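Local coordinates for protein paenibacillus xanthan lyase (Paenibacillus, PDB 6F2P) that acts as a xanthan lyase, probably cleaving mannosyl-glucuronosyl linkages in the side chains of the polysaccharide xanthan by beta-elimination, at residues A[487-492]-A[654-659]; A[375-380]-A[463-468]; A[639-644]-A[667-672]; A[690-695]-A[744-749]; A[454-459]-A[677-682]. One frame throughout, in Å; residues are numbered along the deposited sequence.

Interaction 1: A[487-492]-A[654-659]; sequences FMFDDE and LNVTGI. With CA (calcium ion), chain B.
Phe489 brings the edge of its ring to Val656, CE1 lying 3.7 Å from Val656 CG1 as the two side chains pass each other in opposite senses. Closer to its own backbone, Phe489 CB rests 4.0 Å from Leu654 CD1. One face of the Phe489 ring carries the carbonyl carbon of Phe487, offset toward the rim. Across this contact Phe487 meets backbone: its ring edge is turned to Gly658, with CE2 3.3 Å from Gly658 O. At the other end the apolar branch of Leu654 lies against a carboxylate, CD1 being 3.6 Å from Asp490 OD1. Asp490 OD1 is also a calcium ligand, 2.5 Å from the ion. Asp491 OD1 binds the ion at 2.4 Å, and Glu492 grips it through both OE1 and OE2. Asp491 N also donates to Glu492 OE1, from above the carboxylate plane, which helps to fix that group's rotation. The ion probably offsets the repulsion between these crowded carboxylates. Gln636 and Glu651 complete the site, so calcium joins the super-sandwich to the beta-sandwich that follows it. Glu651 also accepts from Leu654 N and faces the G1 beta bulge at Asn655 and Val656. The two aromatic rings fill the layer between strands 481-488 and 656-661, with Val649 of strand 646-651 touching both rings and Tyr466 of strand 466-474 packing on Leu654 and Val656.

Interaction 2: A[375-380]-A[463-468]; sequences QLRPGF and LGQYGV
Arg377 and Gln465 meet with their flat ends nearly coplanar, guanidinium and amide planes 11° apart, although the two side chains cross at about a right angle. NH1 of Arg377 donates to Gln465 OE1 at 2.9 Å, almost straight (168°) and on a lone pair. Curling at chi2 and chi3, both near -55°, brings the arginine here. Over one face of the guanidinium lies Tyr466, its CE1 3.8 Å from Arg377 NH1. The tyrosine ring in turn carries Gln465 CB over its centre, completing the tightly packed part. Beside them Gln375 donates from NE2 to the backbone O of Gln465 at 3.0 Å. The looser side, where Gln465 is partly exposed, is bridged by a water. It accepts from Arg377 NH2 at 2.9 Å and donates to Gln465 OE1, closing a ring through NH2, NH1 and OE1; Tyr466 OH is its third partner. Arg377 NE donates to Asp490 O, beside the calcium site. A type II turn from Arg377 to Phe380 ends one strand, and Gln465 and Tyr466 form a classic beta bulge facing Ile462. The contact joins the sheet of strand 372-377 to that of strand 466-474 in the super-sandwich domain. All three guanidinium nitrogens have acceptors, which fixes how the group is turned. Because these acceptors are neutral, its charge is probably offset by carbonyl and water dipoles rather than by a directly bonded carboxylate.

Interaction 3: A[639-644]-A[667-672]; sequences ILENSS and TTVGLV
Glu641 and Val669 cross at a slant, the carboxylate end of one lying against a methyl of the other. OE2 of Glu641 comes 3.3 Å from Val669 CG2, and Glu641 CB is 3.8 Å from the same methyl. The glutamate is fully drawn out, CG anti to the backbone N (chi1 -179°) and the chain straight beyond it, which carries the acid alongside the valine. Val669 answers with CG2 directed at the other strand. Leu640 reaches that methyl from a second direction, its CB 4.1 Å from Val669 CG2, and its CD1 extends toward Gly670 CA. Polar contacts fix the carboxylate at both oxygens. Ser643 OG donates to Glu641 OE1 at 2.7 Å, on the anti side and 24° out of the carboxylate plane. A water donates to Glu641 OE2 at 2.8 Å and to the backbone Thr668 O at 2.9 Å, bridging the strands. Leu640 and Glu641 form a classic beta bulge opposite Ala648, and both of their CB atoms point to the partner segment. Across from them a type II' turn runs from Val669 to Val672, with Gly670 at positive phi as its second residue. Val669 also packs on Ile659 and Ala648. Segments 639-642 and 667-669, on outermost strands of two antiparallel sheets, approach to 8.6 Å between axes, as layers of a beta-sandwich do.

Interaction 4: A[690-695]-A[744-749]; sequences EISVSD and SYKVKF
Ile691 and Val747 form a hydrogen-bonded antiparallel pair: Ile691 N donates to Val747 O at 2.8 Å, and Val747 N returns a bond to Ile691 O at 3.0 Å. Val693 and Tyr745 repeat the pattern two residues on, with Val693 N to Tyr745 O and Tyr745 N to Val693 O. Between these pairs, CA-H...O contacts such as that from Lys746 CA to Ile691 O add weaker links. On the face of Ile691, Val693, Tyr745 and Val747 the packing is apolar. Ile691 CB lies 4.2 Å from Val747 CG1, and the tip of Ile691, CD1, meets the edge of the Phe749 ring 4.1 Å from CD2. The face of Glu690, Ser692 and Lys746 is polar. Glu690, extended, lays OE2 3.5 Å from Lys746 CD, touching the aliphatic stem of the lysine. The charges stay apart, Glu690 OE2 being 5.5 Å from Lys746 NZ. The lysine bends only at its end, chi4 53°, and its ammonium makes a salt bridge with Asp461. Farther out, Thr460 bonds with the hydroxyls of Ser692 and Ser744, and Gly459 O with that of Ser694, so strand 457-462 ties down the polar face. Strand 731-736 packs on the apolar one, with Phe733 against Ile691 and Val747. Within the seven-stranded layer of the C-terminal beta-sandwich, strand 688-694 lies between 678-684 and 744-750, and the latter is followed by the outermost strand 714-718.

Interaction 5: A[454-459]-A[677-682]; sequences KSWAGG and KASVMT
The seam between the super-sandwich and the C-terminal beta-sandwich is filled here by Trp456, whose indole lies against Lys677, Ala678 and Ser679. At the pyrrole end Trp456 NE1 is 3.7 Å from Lys677 CB, and CD1 is 4.0 Å from Lys677 CD. Indole and lysine run past one another in opposite senses. The benzo end meets backbone: the ring edge is turned to Ala678 O, with Trp456 CZ2 3.5 Å away, and CH2 lies 4.0 Å from Ser679 CB. Trp456 is the centre of an inverse gamma turn, just before strand 457-462, the outermost of its sheet, begins. There Gly459 passes close to the other domain, its CA 3.4 Å from Ser679 OG. That hydroxyl, anti to the backbone N at chi1 -174°, bonds with Asn660 OD1, and Trp456 NE1 bonds with Phe661 O, so both polar groups in this buried region are satisfied by strand 656-661. The indole also meets Trp662, ring planes at about 45°. On the partly exposed side, the straight chain of Lys677 carries NZ to a water that accepts from it at 2.6 Å and lies 2.9 Å from Ser455 OG.

How the interactions relate
From the N terminus, interaction 2 opens first at 375-380, joining the sheet of strand 372-377 to the nine-stranded sheet of the super-sandwich. Interaction 5 opens at 454-459 before interaction 2 closes at 463-468, so these two cross. Within the long loop of interaction 5, interaction 1 opens at 487-492 and interaction 3 at 639-644; they cross as well, closing at 654-659 and 667-672. Interactions 1 and 5 tie the nine-stranded sheet to the seven-stranded sheet of the C-terminal sandwich, whose two layers interaction 3 joins. Interaction 5 closes at 677-682, and interaction 4 follows in series, pairing strands 688-694 and 744-750 of that seven-stranded sheet.

Interaction 1: A[487-492]-A[654-659]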
# COMPACT_ATOMS: atom_id res chain seq x y z
N PHE A 487 4.57 15.08 -0.52
CA PHE A 487 5.85 14.99 0.17
C PHE A 487 5.68 15.62 1.53
O PHE A 487 5.53 16.83 1.66
CB PHE A 487 6.95 15.70 -0.63
CG PHE A 487 7.10 15.18 -2.03
CD1 PHE A 487 6.21 15.57 -3.03
CD2 PHE A 487 8.11 14.28 -2.36
CE1 PHE A 487 6.33 15.09 -4.32
CE2 PHE A 487 8.24 13.78 -3.65
CZ PHE A 487 7.35 14.19 -4.63
N MET A 488 5.70 14.78 2.55
CA MET A 488 5.25 15.18 3.87
C MET A 488 6.41 15.20 4.86
O MET A 488 6.93 14.14 5.21
CB MET A 488 4.14 14.23 4.31
CG MET A 488 2.91 14.32 3.42
SD MET A 488 1.97 12.80 3.17
CE MET A 488 2.97 11.95 1.95
N PHE A 489 6.81 16.39 5.29
CA PHE A 489 8.02 16.53 6.11
C PHE A 489 7.70 16.94 7.54
O PHE A 489 6.74 16.45 8.12
CB PHE A 489 9.01 17.50 5.46
CG PHE A 489 9.46 17.07 4.09
CD1 PHE A 489 10.22 15.92 3.92
CD2 PHE A 489 9.12 17.81 2.97
CE1 PHE A 489 10.64 15.52 2.65
CE2 PHE A 489 9.53 17.42 1.70
CZ PHE A 489 10.30 16.27 1.54
N ASP A 490 8.52 17.81 8.13
CA ASP A 490 8.30 18.15 9.54
C ASP A 490 7.18 19.16 9.76
O ASP A 490 6.44 19.06 10.74
CB ASP A 490 9.60 18.59 10.24
CG ASP A 490 10.28 19.72 9.52
OD1 ASP A 490 10.06 19.85 8.30
OD2 ASP A 490 11.05 20.47 10.15
N ASP A 491 7.04 20.14 8.87
CA ASP A 491 6.04 21.19 9.05
C ASP A 491 5.51 21.69 7.72
O ASP A 491 4.92 22.75 7.65
CB ASP A 491 6.60 22.36 9.88
CG ASP A 491 7.84 22.99 9.25
OD1 ASP A 491 8.32 22.50 8.20
OD2 ASP A 491 8.37 23.95 9.84
N GLU A 492 5.74 20.93 6.66
CA GLU A 492 5.19 21.28 5.36
C GLU A 492 4.77 20.03 4.61
O GLU A 492 5.28 18.94 4.85
CB GLU A 492 6.21 22.05 4.51
CG GLU A 492 7.46 21.28 4.15
CD GLU A 492 8.59 21.48 5.15
OE1 GLU A 492 8.67 20.68 6.10
OE2 GLU A 492 9.38 22.45 5.00
N LEU A 654 16.14 19.17 6.82
CA LEU A 654 16.16 17.79 7.31
C LEU A 654 17.14 16.92 6.52
O LEU A 654 17.51 15.83 6.96
CB LEU A 654 14.76 17.19 7.20
CG LEU A 654 13.65 17.76 8.07
CD1 LEU A 654 12.33 17.09 7.72
CD2 LEU A 654 13.99 17.55 9.52
N ASN A 655 17.54 17.42 5.36
CA ASN A 655 18.25 16.60 4.38
C ASN A 655 17.52 15.28 4.11
O ASN A 655 18.14 14.21 4.03
CB ASN A 655 19.70 16.40 4.80
CG ASN A 655 20.46 17.71 4.85
OD1 ASN A 655 20.51 18.45 3.86
ND2 ASN A 655 21.03 18.03 6.02
N VAL A 656 16.20 15.38 3.99
CA VAL A 656 15.35 14.26 3.61
C VAL A 656 14.86 14.49 2.19
O VAL A 656 14.36 15.57 1.87
CB VAL A 656 14.14 14.13 4.54
CG1 VAL A 656 13.12 13.15 3.95
CG2 VAL A 656 14.58 13.69 5.92
N THR A 657 15.01 13.49 1.33
CA THR A 657 14.56 13.60 -0.05
C THR A 657 13.52 12.53 -0.32
O THR A 657 13.68 11.39 0.09
CB THR A 657 15.72 13.43 -1.04
OG1 THR A 657 16.83 14.27 -0.66
CG2 THR A 657 15.28 13.78 -2.44
N GLY A 658 12.44 12.90 -1.00
CA GLY A 658 11.44 11.94 -1.43
C GLY A 658 11.38 11.92 -2.95
O GLY A 658 11.43 12.98 -3.59
N ILE A 659 11.28 10.73 -3.53
CA ILE A 659 11.20 10.60 -4.98
C ILE A 659 10.18 9.55 -5.42
O ILE A 659 10.20 8.43 -4.92
CB ILE A 659 12.53 10.16 -5.58
CG1 ILE A 659 13.69 11.02 -5.07
CG2 ILE A 659 12.44 10.17 -7.11
CD1 ILE A 659 15.05 10.56 -5.54
CA CA B . 10.46 22.06 7.22

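Interaction 2: A[375-380]-A[463-468]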
# COMPACT_ATOMS: atom_id res chain seq x y z
N GLN A 375 -0.13 11.62 7.89
CA GLN A 375 1.00 12.35 8.45
C GLN A 375 0.54 13.10 9.70
O GLN A 375 -0.34 13.96 9.64
CB GLN A 375 1.58 13.32 7.42
CG GLN A 375 2.64 14.26 7.99
CD GLN A 375 3.90 13.53 8.43
OE1 GLN A 375 3.90 12.75 9.38
NE2 GLN A 375 5.00 13.80 7.73
N LEU A 376 1.13 12.75 10.83
CA LEU A 376 0.83 13.42 12.08
C LEU A 376 2.08 14.14 12.58
O LEU A 376 3.10 13.51 12.88
CB LEU A 376 0.32 12.43 13.12
CG LEU A 376 -0.89 11.57 12.74
CD1 LEU A 376 -1.14 10.51 13.79
CD2 LEU A 376 -2.14 12.42 12.55
N ARG A 377 2.00 15.47 12.63
CA ARG A 377 3.09 16.32 13.06
C ARG A 377 2.60 17.17 14.21
O ARG A 377 1.40 17.26 14.45
CB ARG A 377 3.52 17.23 11.91
CG ARG A 377 4.03 16.49 10.70
CD ARG A 377 5.19 15.60 11.06
NE ARG A 377 6.24 16.34 11.74
CZ ARG A 377 7.31 15.78 12.30
NH1 ARG A 377 7.47 14.47 12.25
NH2 ARG A 377 8.23 16.54 12.90
N PRO A 378 3.53 17.80 14.95
CA PRO A 378 3.06 18.74 15.96
C PRO A 378 2.33 19.92 15.32
O PRO A 378 2.93 20.67 14.55
CB PRO A 378 4.35 19.19 16.65
CG PRO A 378 5.46 18.83 15.70
CD PRO A 378 4.99 17.60 15.00
N GLY A 379 1.05 20.08 15.64
CA GLY A 379 0.26 21.18 15.12
C GLY A 379 -0.76 20.81 14.05
O GLY A 379 -1.73 21.54 13.83
N PHE A 380 -0.55 19.69 13.36
CA PHE A 380 -1.50 19.29 12.33
C PHE A 380 -1.52 17.79 12.02
O PHE A 380 -0.59 17.06 12.35
CB PHE A 380 -1.28 20.09 11.05
CG PHE A 380 0.06 19.85 10.40
CD1 PHE A 380 1.19 20.54 10.82
CD2 PHE A 380 0.19 18.93 9.37
CE1 PHE A 380 2.42 20.34 10.23
CE2 PHE A 380 1.42 18.72 8.76
CZ PHE A 380 2.54 19.42 9.20
N LEU A 463 12.30 7.26 9.12
CA LEU A 463 12.34 7.69 10.52
C LEU A 463 10.99 7.58 11.22
O LEU A 463 10.81 8.09 12.33
CB LEU A 463 12.89 9.12 10.62
CG LEU A 463 14.30 9.28 10.06
CD1 LEU A 463 14.80 10.70 10.22
CD2 LEU A 463 15.24 8.31 10.75
N GLY A 464 10.04 6.91 10.57
CA GLY A 464 8.68 6.86 11.06
C GLY A 464 8.03 8.22 11.20
O GLY A 464 7.05 8.36 11.94
N GLN A 465 8.56 9.23 10.49
CA GLN A 465 8.12 10.62 10.64
C GLN A 465 7.90 11.36 9.31
O GLN A 465 7.12 12.30 9.23
CB GLN A 465 9.15 11.40 11.45
CG GLN A 465 9.30 10.96 12.89
CD GLN A 465 10.02 11.99 13.71
OE1 GLN A 465 9.59 13.15 13.80
NE2 GLN A 465 11.15 11.60 14.30
N TYR A 466 8.61 10.94 8.27
CA TYR A 466 8.57 11.65 7.00
C TYR A 466 8.16 10.66 5.92
O TYR A 466 8.53 9.49 5.96
CB TYR A 466 9.93 12.30 6.70
CG TYR A 466 10.49 13.04 7.89
CD1 TYR A 466 9.73 13.98 8.57
CD2 TYR A 466 11.78 12.77 8.37
CE1 TYR A 466 10.23 14.65 9.68
CE2 TYR A 466 12.29 13.44 9.48
CZ TYR A 466 11.51 14.38 10.13
OH TYR A 466 11.99 15.05 11.23
N GLY A 467 7.39 11.12 4.95
CA GLY A 467 6.86 10.20 3.97
C GLY A 467 6.65 10.87 2.63
O GLY A 467 6.64 12.10 2.52
N VAL A 468 6.49 10.04 1.62
CA VAL A 468 6.19 10.49 0.27
C VAL A 468 5.17 9.51 -0.30
O VAL A 468 5.33 8.29 -0.17
CB VAL A 468 7.48 10.53 -0.60
CG1 VAL A 468 8.27 9.24 -0.43
CG2 VAL A 468 7.14 10.77 -2.06
O HOH W 1 10.85 15.71 13.89

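Interaction 3: A[639-644]-A[667-672]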
# COMPACT_ATOMS: atom_id res chain seq x y z
N ILE A 639 12.33 21.55 -5.22
CA ILE A 639 11.76 20.59 -6.13
C ILE A 639 12.83 20.23 -7.14
O ILE A 639 13.29 21.08 -7.91
CB ILE A 639 10.48 21.15 -6.78
CG1 ILE A 639 9.40 21.33 -5.71
CG2 ILE A 639 9.97 20.23 -7.87
CD1 ILE A 639 8.23 22.18 -6.13
N LEU A 640 13.26 18.97 -7.11
CA LEU A 640 14.36 18.51 -7.94
C LEU A 640 13.88 18.24 -9.35
O LEU A 640 14.62 18.44 -10.31
CB LEU A 640 14.98 17.24 -7.35
CG LEU A 640 15.43 17.36 -5.89
CD1 LEU A 640 16.06 16.07 -5.40
CD2 LEU A 640 16.39 18.53 -5.71
N GLU A 641 12.64 17.77 -9.45
CA GLU A 641 12.01 17.47 -10.72
C GLU A 641 10.53 17.32 -10.51
O GLU A 641 10.09 16.87 -9.45
CB GLU A 641 12.55 16.16 -11.30
CG GLU A 641 11.97 15.77 -12.66
CD GLU A 641 12.68 14.58 -13.28
OE1 GLU A 641 12.24 14.11 -14.35
OE2 GLU A 641 13.68 14.12 -12.69
N ASN A 642 9.76 17.72 -11.51
CA ASN A 642 8.33 17.47 -11.51
C ASN A 642 7.88 17.18 -12.94
O ASN A 642 7.41 18.08 -13.65
CB ASN A 642 7.59 18.67 -10.92
CG ASN A 642 6.09 18.51 -10.98
OD1 ASN A 642 5.58 17.40 -10.99
ND2 ASN A 642 5.38 19.63 -11.03
N SER A 643 8.07 15.94 -13.36
CA SER A 643 7.73 15.53 -14.71
C SER A 643 6.97 14.21 -14.68
O SER A 643 6.70 13.67 -13.60
CB SER A 643 9.00 15.34 -15.54
OG SER A 643 9.67 14.15 -15.15
N SER A 644 6.65 13.70 -15.86
CA SER A 644 5.94 12.44 -15.98
C SER A 644 6.90 11.26 -15.77
O SER A 644 6.49 10.10 -15.75
CB SER A 644 5.27 12.35 -17.35
OG SER A 644 6.25 12.34 -18.37
N THR A 667 16.14 5.45 -14.57
CA THR A 667 15.77 6.85 -14.40
C THR A 667 16.57 7.49 -13.27
O THR A 667 16.70 6.91 -12.19
CB THR A 667 14.26 6.99 -14.09
OG1 THR A 667 13.50 6.42 -15.16
CG2 THR A 667 13.88 8.44 -13.95
N THR A 668 17.12 8.69 -13.52
CA THR A 668 17.98 9.34 -12.54
C THR A 668 17.47 10.72 -12.15
O THR A 668 17.24 11.56 -13.01
CB THR A 668 19.44 9.48 -13.08
OG1 THR A 668 19.97 8.19 -13.45
CG2 THR A 668 20.35 10.13 -12.04
N VAL A 669 17.30 10.95 -10.85
CA VAL A 669 17.01 12.29 -10.33
C VAL A 669 17.71 12.47 -8.99
O VAL A 669 17.73 11.56 -8.16
CB VAL A 669 15.48 12.54 -10.19
CG1 VAL A 669 14.86 11.57 -9.21
CG2 VAL A 669 15.21 13.99 -9.76
N GLY A 670 18.28 13.65 -8.77
CA GLY A 670 19.08 13.87 -7.58
C GLY A 670 20.27 12.92 -7.61
O GLY A 670 20.96 12.82 -8.62
N LEU A 671 20.50 12.21 -6.51
CA LEU A 671 21.58 11.23 -6.43
C LEU A 671 21.09 9.84 -6.80
O LEU A 671 21.88 8.91 -6.90
CB LEU A 671 22.16 11.19 -5.01
CG LEU A 671 22.62 12.55 -4.46
CD1 LEU A 671 23.22 12.39 -3.09
CD2 LEU A 671 23.61 13.22 -5.40
N VAL A 672 19.79 9.70 -7.00
CA VAL A 672 19.18 8.38 -7.04
C VAL A 672 18.81 7.92 -8.45
O VAL A 672 18.24 8.67 -9.25
CB VAL A 672 17.94 8.30 -6.13
CG1 VAL A 672 17.42 6.87 -6.05
CG2 VAL A 672 18.26 8.83 -4.75
O HOH W 2 14.75 12.15 -14.36

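Interaction 4: A[690-695]-A[744-749]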
# COMPACT_ATOMS: atom_id res chain seq x y z
N GLU A 690 20.69 6.87 4.63
CA GLU A 690 19.66 5.85 4.66
C GLU A 690 18.70 5.98 3.48
O GLU A 690 18.34 7.09 3.08
CB GLU A 690 18.91 5.90 5.98
CG GLU A 690 17.76 4.93 6.05
CD GLU A 690 16.96 5.06 7.33
OE1 GLU A 690 17.22 6.00 8.11
OE2 GLU A 690 16.08 4.21 7.56
N ILE A 691 18.31 4.85 2.92
CA ILE A 691 17.37 4.83 1.80
C ILE A 691 16.18 3.92 2.07
O ILE A 691 16.33 2.79 2.54
CB ILE A 691 18.06 4.38 0.51
CG1 ILE A 691 19.23 5.32 0.19
CG2 ILE A 691 17.07 4.35 -0.64
CD1 ILE A 691 20.56 4.62 0.14
N SER A 692 14.98 4.42 1.79
CA SER A 692 13.77 3.61 1.92
C SER A 692 13.14 3.40 0.55
O SER A 692 12.97 4.36 -0.21
CB SER A 692 12.78 4.29 2.85
OG SER A 692 11.65 3.46 3.09
N VAL A 693 12.83 2.15 0.22
CA VAL A 693 12.27 1.82 -1.09
C VAL A 693 11.00 1.00 -0.99
O VAL A 693 10.90 0.12 -0.13
CB VAL A 693 13.28 1.01 -1.92
CG1 VAL A 693 12.79 0.87 -3.37
CG2 VAL A 693 14.63 1.66 -1.87
N SER A 694 10.03 1.26 -1.86
CA SER A 694 8.84 0.41 -1.94
C SER A 694 8.38 0.31 -3.38
O SER A 694 8.68 1.18 -4.19
CB SER A 694 7.71 0.97 -1.08
OG SER A 694 7.11 2.09 -1.71
N ASP A 695 7.64 -0.75 -3.68
CA ASP A 695 7.00 -0.91 -4.98
C ASP A 695 5.50 -0.60 -4.83
O ASP A 695 4.72 -1.46 -4.41
CB ASP A 695 7.19 -2.34 -5.47
CG ASP A 695 6.27 -2.69 -6.62
OD1 ASP A 695 6.06 -1.82 -7.49
OD2 ASP A 695 5.75 -3.83 -6.63
N SER A 744 7.70 -1.15 2.83
CA SER A 744 8.98 -0.47 2.66
C SER A 744 10.19 -1.30 3.08
O SER A 744 10.17 -1.99 4.10
CB SER A 744 8.96 0.84 3.44
OG SER A 744 8.05 1.75 2.86
N TYR A 745 11.26 -1.19 2.29
CA TYR A 745 12.55 -1.82 2.57
C TYR A 745 13.63 -0.76 2.78
O TYR A 745 13.80 0.13 1.94
CB TYR A 745 12.95 -2.69 1.39
CG TYR A 745 11.89 -3.68 0.99
CD1 TYR A 745 10.95 -3.37 0.02
CD2 TYR A 745 11.84 -4.93 1.57
CE1 TYR A 745 9.98 -4.28 -0.36
CE2 TYR A 745 10.89 -5.85 1.20
CZ TYR A 745 9.96 -5.53 0.24
OH TYR A 745 9.01 -6.45 -0.12
N LYS A 746 14.37 -0.85 3.89
CA LYS A 746 15.35 0.17 4.24
C LYS A 746 16.79 -0.36 4.32
O LYS A 746 17.02 -1.51 4.68
CB LYS A 746 14.98 0.85 5.57
CG LYS A 746 13.79 1.80 5.47
CD LYS A 746 13.33 2.24 6.86
CE LYS A 746 12.17 3.22 6.81
NZ LYS A 746 11.03 2.72 5.99
N VAL A 747 17.73 0.51 3.97
CA VAL A 747 19.15 0.22 4.11
C VAL A 747 19.87 1.49 4.57
O VAL A 747 19.56 2.58 4.10
CB VAL A 747 19.76 -0.32 2.79
CG1 VAL A 747 19.65 0.71 1.66
CG2 VAL A 747 21.22 -0.73 2.99
N LYS A 748 20.79 1.35 5.51
CA LYS A 748 21.54 2.49 6.01
C LYS A 748 23.04 2.27 5.86
O LYS A 748 23.62 1.33 6.43
CB LYS A 748 21.17 2.80 7.47
CG LYS A 748 21.96 3.97 8.07
CD LYS A 748 21.20 4.67 9.19
CE LYS A 748 20.84 3.71 10.32
NZ LYS A 748 20.28 4.40 11.52
N PHE A 749 23.67 3.13 5.07
CA PHE A 749 25.09 3.03 4.78
C PHE A 749 25.91 3.92 5.70
O PHE A 749 25.43 4.96 6.16
CB PHE A 749 25.33 3.43 3.33
CG PHE A 749 24.88 2.41 2.34
CD1 PHE A 749 25.70 1.34 1.99
CD2 PHE A 749 23.64 2.51 1.73
CE1 PHE A 749 25.29 0.40 1.06
CE2 PHE A 749 23.22 1.57 0.79
CZ PHE A 749 24.05 0.51 0.45

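Interaction 5: A[454-459]-A[677-682]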
# COMPACT_ATOMS: atom_id res chain seq x y z
N LYS A 454 -4.97 1.80 -13.08
CA LYS A 454 -3.61 2.16 -12.66
C LYS A 454 -3.25 1.54 -11.31
O LYS A 454 -3.99 1.67 -10.34
CB LYS A 454 -3.43 3.69 -12.58
CG LYS A 454 -3.76 4.45 -13.86
CD LYS A 454 -2.86 4.07 -15.01
CE LYS A 454 -3.15 4.94 -16.23
NZ LYS A 454 -2.32 4.55 -17.42
N SER A 455 -2.09 0.89 -11.25
CA SER A 455 -1.65 0.20 -10.05
C SER A 455 -0.74 1.05 -9.17
O SER A 455 -0.49 0.71 -8.01
CB SER A 455 -0.91 -1.08 -10.43
OG SER A 455 0.15 -0.78 -11.32
N TRP A 456 -0.22 2.14 -9.73
CA TRP A 456 0.72 2.98 -9.01
C TRP A 456 -0.03 3.84 -8.00
O TRP A 456 -0.44 4.96 -8.29
CB TRP A 456 1.48 3.89 -9.98
CG TRP A 456 2.91 4.27 -9.60
CD1 TRP A 456 4.02 4.07 -10.36
CD2 TRP A 456 3.36 4.93 -8.39
NE1 TRP A 456 5.14 4.55 -9.71
CE2 TRP A 456 4.76 5.09 -8.50
CE3 TRP A 456 2.71 5.40 -7.24
CZ2 TRP A 456 5.53 5.69 -7.51
CZ3 TRP A 456 3.48 6.01 -6.25
CH2 TRP A 456 4.88 6.14 -6.39
N ALA A 457 -0.21 3.29 -6.80
CA ALA A 457 -0.70 4.08 -5.69
C ALA A 457 -0.03 3.57 -4.43
O ALA A 457 -0.04 2.37 -4.16
CB ALA A 457 -2.21 3.98 -5.58
N GLY A 458 0.57 4.47 -3.67
CA GLY A 458 1.23 4.08 -2.44
C GLY A 458 2.37 5.04 -2.15
O GLY A 458 2.30 6.22 -2.51
N GLY A 459 3.41 4.54 -1.49
CA GLY A 459 4.53 5.37 -1.11
C GLY A 459 5.46 4.69 -0.14
O GLY A 459 5.38 3.48 0.07
N LYS A 677 9.51 1.36 -11.48
CA LYS A 677 8.55 2.16 -10.72
C LYS A 677 8.83 1.96 -9.24
O LYS A 677 9.01 0.83 -8.79
CB LYS A 677 7.11 1.74 -11.04
CG LYS A 677 6.72 1.91 -12.49
CD LYS A 677 5.41 1.20 -12.80
CE LYS A 677 5.06 1.31 -14.28
NZ LYS A 677 3.66 0.90 -14.53
N ALA A 678 8.88 3.05 -8.48
CA ALA A 678 9.25 2.95 -7.08
C ALA A 678 8.94 4.23 -6.35
O ALA A 678 8.92 5.31 -6.93
CB ALA A 678 10.73 2.65 -6.98
N SER A 679 8.71 4.12 -5.05
CA SER A 679 8.68 5.29 -4.21
C SER A 679 9.90 5.21 -3.30
O SER A 679 10.17 4.17 -2.70
CB SER A 679 7.39 5.33 -3.39
OG SER A 679 7.30 6.54 -2.67
N VAL A 680 10.68 6.28 -3.24
CA VAL A 680 11.97 6.24 -2.55
C VAL A 680 12.13 7.45 -1.65
O VAL A 680 11.72 8.56 -2.01
CB VAL A 680 13.11 6.22 -3.58
CG1 VAL A 680 14.47 6.18 -2.89
CG2 VAL A 680 12.94 5.04 -4.52
N MET A 681 12.71 7.25 -0.47
CA MET A 681 13.01 8.36 0.43
C MET A 681 14.41 8.20 1.03
O MET A 681 14.78 7.10 1.44
CB MET A 681 11.94 8.50 1.51
CG MET A 681 12.17 9.65 2.48
SD MET A 681 10.67 10.21 3.33
CE MET A 681 9.93 11.18 2.03
N THR A 682 15.18 9.28 1.05
CA THR A 682 16.54 9.25 1.59
C THR A 682 16.70 10.19 2.78
O THR A 682 16.09 11.26 2.84
CB THR A 682 17.60 9.63 0.51
OG1 THR A 682 17.46 11.01 0.15
CG2 THR A 682 17.46 8.75 -0.74
O HOH W 3 1.85 1.10 -12.74